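Local coordinates for transcriptional regulator (PDB 5V8C), which probably acts as a LytR-Cps2A-Psr family phosphotransferase that mediates glycosylation of a surface protein anchored to the Gram-positive cell wall, at residues Ala121-Ser126 against Gly223-Asp228; Arg72-Asn77 against Leu257-Arg262; Ala10-Ser15 against Asn96-Leu101; Gly128-Asp133 against Ile158-Leu163. All coordinates share one frame; numbering follows the deposited sequence. Where two conformers were deposited one is given.

In the fold
The four contacts lie among the helices and loops around a mixed seven-stranded sheet: interaction 1 reaches strand 226-228, interaction 2 follows edge strand 252-256, and the helix of interaction 3 rests on strand 23-28. Interaction 3 opens first along the chain; interaction 2 crosses it, and its long loop encloses interaction 1, which in turn encloses interaction 4. Interactions 1 and 4, centres about 15 Å apart, meet where the chain leaves helix 117-126. Interactions 2 and 3, centres about 19 Å apart, meet where I76 packs on A100. Interactions 3 and 4 lie about 31 Å apart between centres. Segments 25 to 180 residues apart are thus brought together.

Interaction 1: Ala121-Ser126 against Gly223-Asp228; sequences ATIIDS and GNITLD
I123 on helix 117-126 and N224, in the loop that leads into strand 226-228, bring their CA atoms to 7.0 Å, the nearest backbone approach of the two segments. No hydrogen bond crosses between them, and the contact rests on packing by the side chains of T122 and I123. I123 touches both N224 and I225. With CG1 beside its backbone N (chi1 -72°) and the chain extended beyond, I123 CD1 comes 3.3 Å from the backbone atom N224 O. The same methyl lies 3.9 Å from I225 CD1. The two isoleucine side chains cross at about a right angle, whereas I123 and N224 run past each other in opposite directions, I123 CG1 lying 4.1 Å from N224 CB. Here the link from helix 211-223 to strand 226-228 of the mixed sheet packs against the helix that follows strand 111-115; I123 and I225 both also touch I115 on that neighbouring strand, so the apolar part continues onto the sheet. T122 meets the amide of N224 crosswise, its methyl CG2 lying 3.4 Å from N224 OD1. The polar ends turn to other partners: T122 OG1 bonds to A118 O, and N224 ND2 to T220 O, fastening the amide to the preceding helix. Removing the amide with an alanine here would probably deprive T220 O of its side-chain donor and open a gap beside the T122 methyl. One turn along the first helix, S126 OG bonds to T122 O at 2.9 Å from above the carbonyl plane, and S126 N shares that acceptor.

Interaction 2: Arg72-Asn77 against Leu257-Arg262; sequences RDLTIN and LPTGPR. With PO4 (phosphate ion), chain C.
L74 packs against two residues of the opposite segment through its two methyl branches, CD1 meeting T259 CG2 at 3.8 Å and CD2 meeting L257 CD1 at 4.1 Å. This joins the chain leading into the short antiparallel pair of strands 75-77 and 83-85 to the loop after edge strand 252-256 of the mixed sheet, where P258 is the centre of an inverse gamma turn. L74 crosses L257 at about a right angle. Its chi1 of 172° carries CG toward the loop, and chi2 near 85° splits the methyls between T259 and L257. On the other side T259 offers its methyl, CG2 standing anti to the carbonyl carbon.

Farther out, the backbone of L74 pairs with L86 and that of L257 with N69, while L277 and L278 of helix 272-280 cover the L257 side chain. P258 O accepts from S274 OG and N271 ND2, tying the turn to that helix and its approach. R72 points elsewhere, toward a phosphate ion probably taken from the crystallisation liquor. The guanidinium has phosphate O2 in plane at its edge, and R72 NH2 makes a weak hydrogen bond to phosphate O3 at 3.5 Å, bent to 137° at the hydrogen.

Interaction 3: Ala10-Ser15 against Asn96-Leu101; sequences AMPTTS and NTVNAL
P12 sets its ring against V98 on helix 94-105, and this is where the two segments pack closely: P12 CD lies 3.6 Å and P12 CG 3.7 Å from the same methyl, V98 CG1. Two adjacent ring carbons thus share one methyl branch, and the two side chains cross at about a right angle. With CG1 opposite the backbone N of V98 (chi1 159°), that branch faces the proline. The CA atoms of P12 and N99 are 6.9 Å apart, the nearest of the two backbones, yet no hydrogen bond joins the segments.

Toward exposed A10 the fit becomes loose. A10 O lies 4.3 Å from both V98 CG1 and N99 OD1, and neither is a hydrogen-bond donor to it. The polar groups on this side look to Q95 instead, its OE1 accepting from A10 N and its NE2 donating to N99 OD1, so one glutamine amide bridges the segments indirectly.

Beyond the proline the N-terminal chain pairs as strand 13-14 with strand 288-289 near the C-terminus. V98 touches both P12 and L24 of strand 23-28, and L101 also rests on L24, so P12 packs beside the edge of the helix-sheet interface.

Interaction 4: Gly128-Asp133 against Ile158-Leu163; sequences GGIEVD and IDALAL
I130 and V132 face helix 157-165 with one side chain each, two residues apart on the extended chain, and meet A160 and L163, which are three residues apart on the helix. I130 CD1 is placed over the A160 methyl, 3.8 Å from A160 CB. I130 CG1 stands between its own backbone N and carbonyl carbon (chi1 51°) and the chain then extends, carrying CD1 to the helix, while CG2 lies anti to the carbonyl carbon. The second pair differs in direction: V132 and L163 reach toward each other tip to tip, with V132 CG1 and L163 CD2 4.1 Å apart. V132 CG1 is directed by chi1 alone, anti to the backbone N, whereas L163 CD2 is placed by chi1, which sets CG anti to its N, together with chi2 near 48°.

The extended chain leaves helix 117-126 through a Schellman motif at G128, whose positive phi suits glycine; G129 also has positive phi. I130 is held by a backbone hydrogen bond with L155. Helix 182-208 adds a further wall, V196 and A199 touching I130, and T195 and A199 touching V132, while I124 of helix 117-126 packs on A160.

Every atom pair across the contact is carbon against carbon, with no hydrogen bond or charge between the segments, so its cohesion is consistent with burial of apolar surface, 106 Å² in all, and with the fit of four side chains rather than with directional bonding.

Interaction 1: Ala121-Ser126 against Gly223-Asp228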
loop_
_atom_site.group_PDB
_atom_site.type_symbol
_atom_site.label_atom_id
_atom_site.label_comp_id
_atom_site.label_asym_id
_atom_site.label_seq_id
_atom_site.Cartn_x
_atom_site.Cartn_y
_atom_site.Cartn_z
ATOM N N ALA A 121 12.628 4.230 -0.768
ATOM C CA ALA A 121 13.427 5.169 -1.570
ATOM C C ALA A 121 14.503 4.478 -2.430
ATOM O O ALA A 121 14.723 4.898 -3.569
ATOM C CB ALA A 121 14.051 6.233 -0.677
ATOM N N THR A 122 15.139 3.401 -1.895
ATOM C CA THR A 122 16.147 2.596 -2.605
ATOM C C THR A 122 15.493 1.879 -3.801
ATOM O O THR A 122 16.008 1.945 -4.918
ATOM C CB THR A 122 16.831 1.613 -1.635
ATOM O OG1 THR A 122 17.543 2.344 -0.638
ATOM C CG2 THR A 122 17.787 0.669 -2.331
ATOM N N ILE A 123 14.337 1.232 -3.557
ATOM C CA ILE A 123 13.559 0.504 -4.559
ATOM C C ILE A 123 13.138 1.439 -5.704
ATOM O O ILE A 123 13.297 1.089 -6.872
ATOM C CB ILE A 123 12.340 -0.198 -3.898
ATOM C CG1 ILE A 123 12.781 -1.412 -3.052
ATOM C CG2 ILE A 123 11.284 -0.593 -4.938
ATOM C CD1 ILE A 123 11.637 -2.055 -2.214
ATOM N N ILE A 124 12.645 2.630 -5.369
ATOM C CA ILE A 124 12.188 3.590 -6.366
ATOM C C ILE A 124 13.345 4.126 -7.177
ATOM O O ILE A 124 13.213 4.280 -8.389
ATOM C CB ILE A 124 11.315 4.688 -5.708
ATOM C CG1 ILE A 124 9.975 4.071 -5.274
ATOM C CG2 ILE A 124 11.112 5.919 -6.635
ATOM C CD1 ILE A 124 8.929 5.034 -5.001
ATOM N N ASP A 125 14.494 4.366 -6.530
ATOM C CA ASP A 125 15.672 4.847 -7.243
ATOM C C ASP A 125 16.320 3.751 -8.091
ATOM O O ASP A 125 16.938 4.062 -9.107
ATOM C CB ASP A 125 16.661 5.531 -6.294
ATOM C CG ASP A 125 16.300 6.990 -6.040
ATOM O OD1 ASP A 125 15.529 7.566 -6.850
ATOM O OD2 ASP A 125 16.782 7.554 -5.035
ATOM N N SER A 126 16.085 2.469 -7.735
ATOM C CA SER A 126 16.518 1.318 -8.522
ATOM C C SER A 126 15.651 1.162 -9.784
ATOM O O SER A 126 16.072 0.516 -10.745
ATOM C CB SER A 126 16.443 0.050 -7.684
ATOM O OG SER A 126 17.449 0.079 -6.688
ATOM N N GLY A 223 16.866 -7.492 -1.170
ATOM C CA GLY A 223 17.645 -6.946 -0.065
ATOM C C GLY A 223 17.042 -5.723 0.600
ATOM O O GLY A 223 17.571 -5.261 1.609
ATOM N N ASN A 224 15.955 -5.168 0.037
ATOM C CA ASN A 224 15.297 -3.977 0.586
ATOM C C ASN A 224 13.830 -4.248 0.858
ATOM O O ASN A 224 12.976 -3.432 0.526
ATOM C CB ASN A 224 15.472 -2.775 -0.348
ATOM C CG ASN A 224 16.863 -2.202 -0.319
ATOM O OD1 ASN A 224 17.147 -1.219 0.380
ATOM N ND2 ASN A 224 17.767 -2.822 -1.061
ATOM N N ILE A 225 13.554 -5.414 1.472
ATOM C CA ILE A 225 12.227 -5.948 1.754
ATOM C C ILE A 225 12.282 -6.850 2.972
ATOM O O ILE A 225 13.273 -7.553 3.191
ATOM C CB ILE A 225 11.742 -6.734 0.486
ATOM C CG1 ILE A 225 11.016 -5.819 -0.532
ATOM C CG2 ILE A 225 10.920 -8.014 0.776
ATOM C CD1 ILE A 225 10.110 -4.870 0.007
ATOM N N THR A 226 11.182 -6.878 3.728
ATOM C CA THR A 226 10.999 -7.794 4.837
ATOM C C THR A 226 9.833 -8.713 4.455
ATOM O O THR A 226 8.813 -8.239 3.959
ATOM C CB THR A 226 10.821 -7.026 6.150
ATOM O OG1 THR A 226 11.928 -6.142 6.321
ATOM C CG2 THR A 226 10.719 -7.942 7.353
ATOM N N LEU A 227 10.036 -10.030 4.597
ATOM C CA LEU A 227 9.063 -11.073 4.273
ATOM C C LEU A 227 8.766 -11.906 5.507
ATOM O O LEU A 227 9.670 -12.137 6.319
ATOM C CB LEU A 227 9.636 -12.035 3.211
ATOM C CG LEU A 227 9.776 -11.544 1.780
ATOM C CD1 LEU A 227 10.384 -12.627 0.905
ATOM C CD2 LEU A 227 8.437 -11.066 1.211
ATOM N N ASP A 228 7.540 -12.463 5.597
ATOM C CA ASP A 228 7.244 -13.399 6.671
ATOM C C ASP A 228 8.054 -14.672 6.415
ATOM O O ASP A 228 8.495 -14.898 5.290
ATOM C CB ASP A 228 5.738 -13.691 6.791
ATOM C CG ASP A 228 5.159 -14.445 5.621
ATOM O OD1 ASP A 228 5.165 -15.701 5.658
ATOM O OD2 ASP A 228 4.685 -13.791 4.678
#

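Interaction 2: Arg72-Asn77 against Leu257-Arg262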
loop_
_atom_site.group_PDB
_atom_site.type_symbol
_atom_site.label_atom_id
_atom_site.label_comp_id
_atom_site.label_asym_id
_atom_site.label_seq_id
_atom_site.Cartn_x
_atom_site.Cartn_y
_atom_site.Cartn_z
ATOM N N ARG A 72 -5.055 4.460 5.748
ATOM C CA ARG A 72 -4.381 4.331 7.048
ATOM C C ARG A 72 -5.205 4.841 8.246
ATOM O O ARG A 72 -5.083 4.310 9.351
ATOM C CB ARG A 72 -2.993 5.008 7.006
ATOM C CG ARG A 72 -3.039 6.535 6.804
ATOM C CD ARG A 72 -1.674 7.217 6.808
ATOM N NE ARG A 72 -0.937 7.027 8.062
ATOM C CZ ARG A 72 -1.146 7.724 9.176
ATOM N NH1 ARG A 72 -2.101 8.645 9.220
ATOM N NH2 ARG A 72 -0.410 7.498 10.256
ATOM N N ASP A 73 -6.026 5.877 8.018
ATOM C CA ASP A 73 -6.857 6.513 9.043
ATOM C C ASP A 73 -8.128 5.720 9.330
ATOM O O ASP A 73 -8.804 6.000 10.312
ATOM C CB ASP A 73 -7.172 7.976 8.669
ATOM C CG ASP A 73 -7.625 8.193 7.230
ATOM O OD1 ASP A 73 -6.816 7.934 6.304
ATOM O OD2 ASP A 73 -8.763 8.687 7.030
ATOM N N LEU A 74 -8.424 4.694 8.506
ATOM C CA LEU A 74 -9.605 3.843 8.676
ATOM C C LEU A 74 -9.560 3.075 10.011
ATOM O O LEU A 74 -8.573 2.412 10.312
ATOM C CB LEU A 74 -9.736 2.884 7.477
ATOM C CG LEU A 74 -10.799 1.788 7.555
ATOM C CD1 LEU A 74 -12.168 2.300 7.102
ATOM C CD2 LEU A 74 -10.376 0.573 6.759
ATOM N N THR A 75 -10.623 3.200 10.812
ATOM C CA THR A 75 -10.750 2.546 12.115
ATOM C C THR A 75 -11.538 1.249 11.930
ATOM O O THR A 75 -12.524 1.233 11.193
ATOM C CB THR A 75 -11.412 3.503 13.115
ATOM O OG1 THR A 75 -10.786 4.785 13.023
ATOM C CG2 THR A 75 -11.355 2.999 14.547
ATOM N N ILE A 76 -11.068 0.156 12.545
ATOM C CA ILE A 76 -11.690 -1.167 12.442
ATOM C C ILE A 76 -11.678 -1.902 13.804
ATOM O O ILE A 76 -11.043 -1.428 14.745
ATOM C CB ILE A 76 -10.992 -2.023 11.340
ATOM C CG1 ILE A 76 -9.478 -2.160 11.604
ATOM C CG2 ILE A 76 -11.290 -1.506 9.925
ATOM C CD1 ILE A 76 -8.868 -3.454 11.135
ATOM N N ASN A 77 -12.327 -3.084 13.883
ATOM C CA ASN A 77 -12.291 -3.919 15.084
ATOM C C ASN A 77 -10.964 -4.693 15.094
ATOM O O ASN A 77 -10.844 -5.720 14.420
ATOM C CB ASN A 77 -13.506 -4.869 15.138
ATOM C CG ASN A 77 -13.651 -5.674 16.419
ATOM O OD1 ASN A 77 -14.321 -6.713 16.451
ATOM N ND2 ASN A 77 -13.062 -5.212 17.515
ATOM N N LEU A 257 -10.440 1.766 -1.152
ATOM C CA LEU A 257 -11.561 1.285 -0.349
ATOM C C LEU A 257 -12.606 2.416 -0.253
ATOM O O LEU A 257 -12.267 3.523 0.178
ATOM C CB LEU A 257 -11.021 0.924 1.046
ATOM C CG LEU A 257 -11.568 -0.296 1.803
ATOM C CD1 LEU A 257 -12.226 0.113 3.091
ATOM C CD2 LEU A 257 -12.428 -1.199 0.943
ATOM N N PRO A 258 -13.837 2.215 -0.755
ATOM C CA PRO A 258 -14.817 3.317 -0.729
ATOM C C PRO A 258 -15.417 3.625 0.647
ATOM O O PRO A 258 -16.463 3.084 1.009
ATOM C CB PRO A 258 -15.873 2.883 -1.752
ATOM C CG PRO A 258 -15.778 1.409 -1.796
ATOM C CD PRO A 258 -14.403 0.993 -1.355
ATOM N N THR A 259 -14.774 4.520 1.407
ATOM C CA THR A 259 -15.288 4.933 2.720
ATOM C C THR A 259 -16.218 6.135 2.558
ATOM O O THR A 259 -16.128 6.848 1.559
ATOM C CB THR A 259 -14.140 5.227 3.698
ATOM O OG1 THR A 259 -13.419 6.385 3.267
ATOM C CG2 THR A 259 -13.194 4.045 3.867
ATOM N N GLY A 260 -17.086 6.359 3.538
ATOM C CA GLY A 260 -18.018 7.483 3.531
ATOM C C GLY A 260 -17.337 8.841 3.558
ATOM O O GLY A 260 -16.118 8.913 3.752
ATOM N N PRO A 261 -18.084 9.952 3.336
ATOM C CA PRO A 261 -17.437 11.279 3.334
ATOM C C PRO A 261 -16.615 11.503 4.598
ATOM O O PRO A 261 -17.150 11.441 5.707
ATOM C CB PRO A 261 -18.614 12.249 3.203
ATOM C CG PRO A 261 -19.680 11.459 2.535
ATOM C CD PRO A 261 -19.532 10.062 3.070
ATOM N N ARG A 262 -15.288 11.638 4.415
ATOM C CA ARG A 262 -14.302 11.751 5.492
ATOM C C ARG A 262 -14.559 12.918 6.459
ATOM O O ARG A 262 -14.311 12.778 7.661
ATOM C CB ARG A 262 -12.874 11.801 4.924
HETATM P P PO4 C . -0.809 11.206 12.596
HETATM O O1 PO4 C . -0.628 11.737 14.094
HETATM O O2 PO4 C . -2.191 10.405 12.494
HETATM O O3 PO4 C . 0.398 10.221 12.231
HETATM O O4 PO4 C . -0.819 12.407 11.610
#

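Interaction 3: Ala10-Ser15 against Asn96-Leu101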
loop_
_atom_site.group_PDB
_atom_site.type_symbol
_atom_site.label_atom_id
_atom_site.label_comp_id
_atom_site.label_asym_id
_atom_site.label_seq_id
_atom_site.Cartn_x
_atom_site.Cartn_y
_atom_site.Cartn_z
ATOM N N ALA A 10 2.210 -15.619 12.357
ATOM C CA ALA A 10 1.201 -16.670 12.381
ATOM C C ALA A 10 0.078 -16.176 11.477
ATOM O O ALA A 10 -0.668 -15.261 11.849
ATOM C CB ALA A 10 0.696 -16.901 13.802
ATOM N N MET A 11 0.027 -16.737 10.258
ATOM C CA MET A 11 -0.968 -16.360 9.262
ATOM C C MET A 11 -2.371 -16.735 9.716
ATOM O O MET A 11 -2.554 -17.761 10.367
ATOM C CB MET A 11 -0.648 -16.959 7.883
ATOM C CG MET A 11 0.511 -16.275 7.170
ATOM S SD MET A 11 0.304 -14.485 6.940
ATOM C CE MET A 11 1.782 -14.116 6.151
ATOM N N PRO A 12 -3.398 -15.881 9.442
ATOM C CA PRO A 12 -4.756 -16.222 9.893
ATOM C C PRO A 12 -5.340 -17.387 9.104
ATOM O O PRO A 12 -4.818 -17.752 8.056
ATOM C CB PRO A 12 -5.561 -14.933 9.628
ATOM C CG PRO A 12 -4.571 -13.891 9.278
ATOM C CD PRO A 12 -3.405 -14.606 8.696
ATOM N N THR A 13 -6.440 -17.954 9.604
ATOM C CA THR A 13 -7.184 -19.045 8.965
ATOM C C THR A 13 -8.556 -18.539 8.518
ATOM O O THR A 13 -9.109 -17.627 9.139
ATOM C CB THR A 13 -7.287 -20.281 9.896
ATOM O OG1 THR A 13 -7.879 -19.906 11.150
ATOM C CG2 THR A 13 -5.928 -20.962 10.131
ATOM N N THR A 14 -9.084 -19.099 7.428
ATOM C CA THR A 14 -10.404 -18.740 6.910
ATOM C C THR A 14 -11.196 -19.966 6.478
ATOM O O THR A 14 -10.613 -21.007 6.161
ATOM C CB THR A 14 -10.313 -17.704 5.772
ATOM O OG1 THR A 14 -11.614 -17.175 5.539
ATOM C CG2 THR A 14 -9.769 -18.293 4.460
ATOM N N SER A 15 -12.528 -19.818 6.431
ATOM C CA SER A 15 -13.456 -20.837 5.945
ATOM C C SER A 15 -13.963 -20.424 4.555
ATOM O O SER A 15 -14.662 -21.192 3.894
ATOM C CB SER A 15 -14.617 -21.014 6.921
ATOM O OG SER A 15 -15.139 -19.768 7.351
ATOM N N ASN A 96 -0.044 -7.878 14.733
ATOM C CA ASN A 96 -1.246 -7.165 15.145
ATOM C C ASN A 96 -2.026 -6.628 13.956
ATOM O O ASN A 96 -3.250 -6.723 13.957
ATOM C CB ASN A 96 -0.920 -6.054 16.129
ATOM C CG ASN A 96 -2.139 -5.552 16.847
ATOM O OD1 ASN A 96 -2.967 -6.336 17.335
ATOM N ND2 ASN A 96 -2.310 -4.239 16.863
ATOM N N THR A 97 -1.323 -6.083 12.941
ATOM C CA THR A 97 -1.934 -5.598 11.694
ATOM C C THR A 97 -2.578 -6.766 10.926
ATOM O O THR A 97 -3.721 -6.638 10.482
ATOM C CB THR A 97 -0.899 -4.871 10.823
ATOM O OG1 THR A 97 -0.243 -3.884 11.613
ATOM C CG2 THR A 97 -1.520 -4.217 9.602
ATOM N N VAL A 98 -1.854 -7.899 10.796
ATOM C CA VAL A 98 -2.341 -9.117 10.144
ATOM C C VAL A 98 -3.624 -9.610 10.865
ATOM O O VAL A 98 -4.632 -9.895 10.212
ATOM C CB VAL A 98 -1.220 -10.199 10.074
ATOM C CG1 VAL A 98 -1.789 -11.597 9.882
ATOM C CG2 VAL A 98 -0.216 -9.883 8.969
ATOM N N ASN A 99 -3.601 -9.621 12.208
ATOM C CA ASN A 99 -4.736 -10.035 13.017
ATOM C C ASN A 99 -5.905 -9.053 12.943
ATOM O O ASN A 99 -7.041 -9.490 12.774
ATOM C CB ASN A 99 -4.302 -10.286 14.459
ATOM C CG ASN A 99 -3.425 -11.508 14.637
ATOM O OD1 ASN A 99 -3.216 -12.308 13.722
ATOM N ND2 ASN A 99 -2.880 -11.673 15.828
ATOM N N ALA A 100 -5.629 -7.734 13.024
ATOM C CA ALA A 100 -6.642 -6.678 12.946
ATOM C C ALA A 100 -7.434 -6.721 11.635
ATOM O O ALA A 100 -8.662 -6.711 11.673
ATOM C CB ALA A 100 -6.000 -5.310 13.130
ATOM N N LEU A 101 -6.739 -6.826 10.485
ATOM C CA LEU A 101 -7.377 -6.909 9.166
ATOM C C LEU A 101 -8.353 -8.080 9.048
ATOM O O LEU A 101 -9.412 -7.947 8.429
ATOM C CB LEU A 101 -6.327 -6.960 8.057
ATOM C CG LEU A 101 -5.627 -5.639 7.791
ATOM C CD1 LEU A 101 -4.605 -5.790 6.721
ATOM C CD2 LEU A 101 -6.628 -4.536 7.428
#

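Interaction 4: Gly128-Asp133 against Ile158-Leu163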
loop_
_atom_site.group_PDB
_atom_site.type_symbol
_atom_site.label_atom_id
_atom_site.label_comp_id
_atom_site.label_asym_id
_atom_site.label_seq_id
_atom_site.Cartn_x
_atom_site.Cartn_y
_atom_site.Cartn_z
ATOM N N GLY A 128 14.661 3.832 -11.284
ATOM C CA GLY A 128 14.970 5.085 -11.956
ATOM C C GLY A 128 13.894 6.130 -11.726
ATOM O O GLY A 128 13.694 7.019 -12.561
ATOM N N GLY A 129 13.207 6.023 -10.589
ATOM C CA GLY A 129 12.136 6.939 -10.233
ATOM C C GLY A 129 10.810 6.590 -10.882
ATOM O O GLY A 129 10.721 5.665 -11.696
ATOM N N ILE A 130 9.771 7.319 -10.513
ATOM C CA ILE A 130 8.429 7.079 -11.015
ATOM C C ILE A 130 7.881 8.352 -11.622
ATOM O O ILE A 130 8.188 9.438 -11.130
ATOM C CB ILE A 130 7.498 6.519 -9.893
ATOM C CG1 ILE A 130 7.551 7.387 -8.603
ATOM C CG2 ILE A 130 7.797 5.036 -9.604
ATOM C CD1 ILE A 130 6.426 7.143 -7.606
ATOM N N GLU A 131 7.080 8.234 -12.680
ATOM C CA GLU A 131 6.479 9.410 -13.298
ATOM C C GLU A 131 5.117 9.644 -12.680
ATOM O O GLU A 131 4.242 8.783 -12.753
ATOM C CB GLU A 131 6.380 9.258 -14.822
ATOM N N VAL A 132 4.962 10.780 -12.005
ATOM C CA VAL A 132 3.724 11.134 -11.330
ATOM C C VAL A 132 3.292 12.523 -11.790
ATOM O O VAL A 132 4.122 13.430 -11.859
ATOM C CB VAL A 132 3.888 11.029 -9.790
ATOM C CG1 VAL A 132 2.727 11.682 -9.045
ATOM C CG2 VAL A 132 4.056 9.575 -9.355
ATOM N N ASP A 133 2.007 12.681 -12.153
ATOM C CA ASP A 133 1.487 13.978 -12.563
ATOM C C ASP A 133 1.192 14.803 -11.317
ATOM O O ASP A 133 0.591 14.295 -10.363
ATOM C CB ASP A 133 0.230 13.827 -13.440
ATOM C CG ASP A 133 0.469 13.169 -14.788
ATOM O OD1 ASP A 133 1.341 13.658 -15.546
ATOM O OD2 ASP A 133 -0.262 12.204 -15.115
ATOM N N ILE A 158 13.088 9.809 -2.536
ATOM C CA ILE A 158 12.805 10.760 -1.456
ATOM C C ILE A 158 11.588 11.650 -1.749
ATOM O O ILE A 158 10.841 11.967 -0.823
ATOM C CB ILE A 158 14.059 11.589 -1.054
ATOM C CG1 ILE A 158 13.836 12.344 0.268
ATOM C CG2 ILE A 158 14.508 12.536 -2.170
ATOM C CD1 ILE A 158 13.528 11.457 1.502
ATOM N N ASP A 159 11.395 12.042 -3.020
ATOM C CA ASP A 159 10.255 12.846 -3.460
ATOM C C ASP A 159 8.979 12.053 -3.302
ATOM O O ASP A 159 8.050 12.533 -2.664
ATOM C CB ASP A 159 10.418 13.274 -4.927
ATOM C CG ASP A 159 11.413 14.395 -5.163
ATOM O OD1 ASP A 159 11.554 15.263 -4.273
ATOM O OD2 ASP A 159 12.048 14.408 -6.246
ATOM N N ALA A 160 8.957 10.812 -3.827
ATOM C CA ALA A 160 7.815 9.896 -3.756
ATOM C C ALA A 160 7.426 9.581 -2.307
ATOM O O ALA A 160 6.234 9.536 -1.974
ATOM C CB ALA A 160 8.137 8.620 -4.502
ATOM N N LEU A 161 8.437 9.411 -1.444
ATOM C CA LEU A 161 8.246 9.151 -0.020
ATOM C C LEU A 161 7.634 10.373 0.670
ATOM O O LEU A 161 6.729 10.217 1.485
ATOM C CB LEU A 161 9.586 8.767 0.631
ATOM C CG LEU A 161 9.527 8.229 2.061
ATOM C CD1 LEU A 161 8.829 6.883 2.123
ATOM C CD2 LEU A 161 10.921 8.107 2.637
ATOM N N ALA A 162 8.094 11.583 0.304
ATOM C CA ALA A 162 7.568 12.837 0.835
ATOM C C ALA A 162 6.106 13.047 0.402
ATOM O O ALA A 162 5.308 13.573 1.171
ATOM C CB ALA A 162 8.425 13.996 0.359
ATOM N N LEU A 163 5.762 12.608 -0.818
ATOM C CA LEU A 163 4.418 12.713 -1.381
ATOM C C LEU A 163 3.422 11.791 -0.657
ATOM O O LEU A 163 2.334 12.243 -0.287
ATOM C CB LEU A 163 4.451 12.418 -2.899
ATOM C CG LEU A 163 3.238 12.855 -3.732
ATOM C CD1 LEU A 163 2.835 14.291 -3.443
ATOM C CD2 LEU A 163 3.527 12.710 -5.206
#